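Local atomic coordinates of 4-oxalmesaconate hydratase (Pseudomonas putida, PDB entry 5CGZ), a protein that catalyses, with one zinc ion per subunit, the hydration of 4-carboxy-2-hydroxymuconate in the third step of bacterial gallate degradation. Residues H33-F39 and S77-I83. Numbering follows the deposited sequence.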
# COMPACT_ATOMS: atom_id res chain seq x y z
N HIS A 33 28.39 -18.82 -2.62
CA HIS A 33 27.74 -20.09 -2.95
C HIS A 33 26.35 -19.88 -3.54
O HIS A 33 25.55 -19.10 -3.02
CB HIS A 33 27.63 -20.98 -1.71
CG HIS A 33 27.11 -22.35 -2.01
ND1 HIS A 33 27.75 -23.22 -2.87
CD2 HIS A 33 25.99 -23.00 -1.59
CE1 HIS A 33 27.06 -24.34 -2.95
NE2 HIS A 33 25.98 -24.23 -2.19
N VAL A 34 26.07 -20.61 -4.62
CA VAL A 34 24.78 -20.53 -5.29
C VAL A 34 24.03 -21.86 -5.17
O VAL A 34 24.57 -22.92 -5.48
CB VAL A 34 24.94 -20.18 -6.78
CG1 VAL A 34 23.60 -20.19 -7.51
CG2 VAL A 34 25.61 -18.83 -6.92
N VAL A 35 22.79 -21.79 -4.69
CA VAL A 35 21.87 -22.93 -4.80
C VAL A 35 20.87 -22.67 -5.93
O VAL A 35 20.13 -21.69 -5.89
CB VAL A 35 21.09 -23.18 -3.50
CG1 VAL A 35 20.03 -24.26 -3.73
CG2 VAL A 35 22.01 -23.56 -2.36
N CYS A 36 20.87 -23.55 -6.93
CA CYS A 36 19.83 -23.56 -7.96
C CYS A 36 18.80 -24.62 -7.63
O CYS A 36 19.09 -25.82 -7.69
CB CYS A 36 20.43 -23.84 -9.34
SG CYS A 36 21.64 -22.64 -9.89
N LEU A 37 17.59 -24.20 -7.28
CA LEU A 37 16.58 -25.15 -6.82
C LEU A 37 16.14 -26.07 -7.96
O LEU A 37 15.84 -27.25 -7.73
CB LEU A 37 15.38 -24.41 -6.22
CG LEU A 37 15.68 -23.60 -4.95
CD1 LEU A 37 14.48 -22.74 -4.55
CD2 LEU A 37 16.08 -24.51 -3.79
N SER A 38 16.10 -25.53 -9.17
CA SER A 38 15.75 -26.31 -10.35
C SER A 38 16.58 -25.81 -11.52
O SER A 38 17.38 -24.90 -11.36
CB SER A 38 14.25 -26.20 -10.66
OG SER A 38 13.95 -24.96 -11.29
N PHE A 39 16.39 -26.39 -12.70
CA PHE A 39 17.16 -25.96 -13.87
C PHE A 39 16.36 -25.07 -14.82
O PHE A 39 16.88 -24.63 -15.84
CB PHE A 39 17.68 -27.18 -14.64
CG PHE A 39 18.65 -28.03 -13.86
CD1 PHE A 39 20.00 -27.71 -13.82
CD2 PHE A 39 18.21 -29.16 -13.19
CE1 PHE A 39 20.89 -28.50 -13.12
CE2 PHE A 39 19.10 -29.96 -12.48
CZ PHE A 39 20.44 -29.63 -12.45
N SER A 77 30.82 -21.07 -6.07
CA SER A 77 30.48 -22.48 -6.15
C SER A 77 28.97 -22.58 -6.37
O SER A 77 28.23 -21.64 -6.06
CB SER A 77 30.90 -23.23 -4.88
OG SER A 77 30.29 -22.68 -3.73
N VAL A 78 28.51 -23.71 -6.91
CA VAL A 78 27.09 -23.88 -7.20
C VAL A 78 26.64 -25.32 -6.96
O VAL A 78 27.38 -26.26 -7.25
CB VAL A 78 26.76 -23.47 -8.65
CG1 VAL A 78 27.59 -24.28 -9.63
CG2 VAL A 78 25.26 -23.63 -8.94
N GLU A 79 25.45 -25.48 -6.39
CA GLU A 79 24.87 -26.82 -6.25
C GLU A 79 23.45 -26.81 -6.78
O GLU A 79 22.82 -25.74 -6.88
CB GLU A 79 24.92 -27.30 -4.79
CG GLU A 79 23.94 -26.61 -3.87
CD GLU A 79 24.10 -27.08 -2.43
OE1 GLU A 79 24.68 -26.33 -1.61
OE2 GLU A 79 23.63 -28.19 -2.11
N PHE A 80 22.94 -27.99 -7.10
CA PHE A 80 21.65 -28.13 -7.77
C PHE A 80 20.71 -29.05 -7.00
O PHE A 80 20.96 -30.24 -6.89
CB PHE A 80 21.88 -28.66 -9.19
CG PHE A 80 22.84 -27.83 -9.99
CD1 PHE A 80 22.40 -26.70 -10.68
CD2 PHE A 80 24.19 -28.15 -10.04
CE1 PHE A 80 23.28 -25.92 -11.41
CE2 PHE A 80 25.07 -27.38 -10.77
CZ PHE A 80 24.62 -26.26 -11.45
N PHE A 81 19.62 -28.50 -6.45
CA PHE A 81 18.68 -29.33 -5.70
C PHE A 81 17.84 -30.19 -6.64
O PHE A 81 17.30 -31.22 -6.22
CB PHE A 81 17.74 -28.49 -4.82
CG PHE A 81 18.33 -28.07 -3.51
CD1 PHE A 81 19.71 -28.08 -3.31
CD2 PHE A 81 17.51 -27.66 -2.47
CE1 PHE A 81 20.24 -27.68 -2.09
CE2 PHE A 81 18.04 -27.26 -1.26
CZ PHE A 81 19.41 -27.27 -1.07
N ASP A 82 17.69 -29.75 -7.88
CA ASP A 82 16.90 -30.47 -8.88
C ASP A 82 15.50 -30.88 -8.40
O ASP A 82 15.14 -32.06 -8.46
CB ASP A 82 17.67 -31.72 -9.34
CG ASP A 82 17.04 -32.39 -10.56
OD1 ASP A 82 16.35 -31.70 -11.35
OD2 ASP A 82 17.23 -33.61 -10.73
N ILE A 83 14.69 -29.92 -7.95
CA ILE A 83 13.36 -30.26 -7.46
C ILE A 83 12.25 -30.04 -8.50
O ILE A 83 11.09 -30.32 -8.24
CB ILE A 83 12.98 -29.48 -6.18
CG1 ILE A 83 12.88 -27.98 -6.46
CG2 ILE A 83 13.97 -29.79 -5.05
CD1 ILE A 83 12.44 -27.15 -5.24
O HOH W 1 18.58 -27.79 -9.81
O HOH W 2 14.93 -29.30 -11.42
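Val35 sends CG1 over one face of the Phe81 ring, 3.9 Å from its centroid, while Leu37 CD2 lies beside Phe81 CD2; helix 92-105 covers Val35 from the same side. On the face of Cys36 and Phe80, Cys36 CB meets Phe80 CD1 at 3.7 Å, and the Phe39 ring lies nearly parallel to that of Phe80 (planes 19° apart) but well displaced, so that Phe39 CE1 approaches Phe80 CD1 (3.4 Å); Phe80 rests on helix 56-74. Strand 76-80, outermost within the chain, pairs in parallel with strand 31-36 in the Rossmann-like sheet of this PIG-L/MshB family enzyme, the two joined through a helical connection. Cys36 N bonds Glu79 O at 2.9 Å; beyond the last bridge, Phe81 N to Cys36 O and Ile83 N to Leu37 O keep the chains bonded near the zinc site, where Ser38 packs on the ligand His10. The solvent-facing end is polar but firmly bonded. His33, its CG anti to the backbone N (chi1 -174°), turns its ring edge to strand 76-80: ND1 meets Ser77 OG at 2.7 Å, and NE2 donates to the anti lone pair of Glu79 OE1 at 2.5 Å, an oxygen also salt-bridged to Arg104. Ser77 itself is exposed. At the strand ends one water donates to Cys36 O and accepts from Asp82 N, each at 2.9 Å.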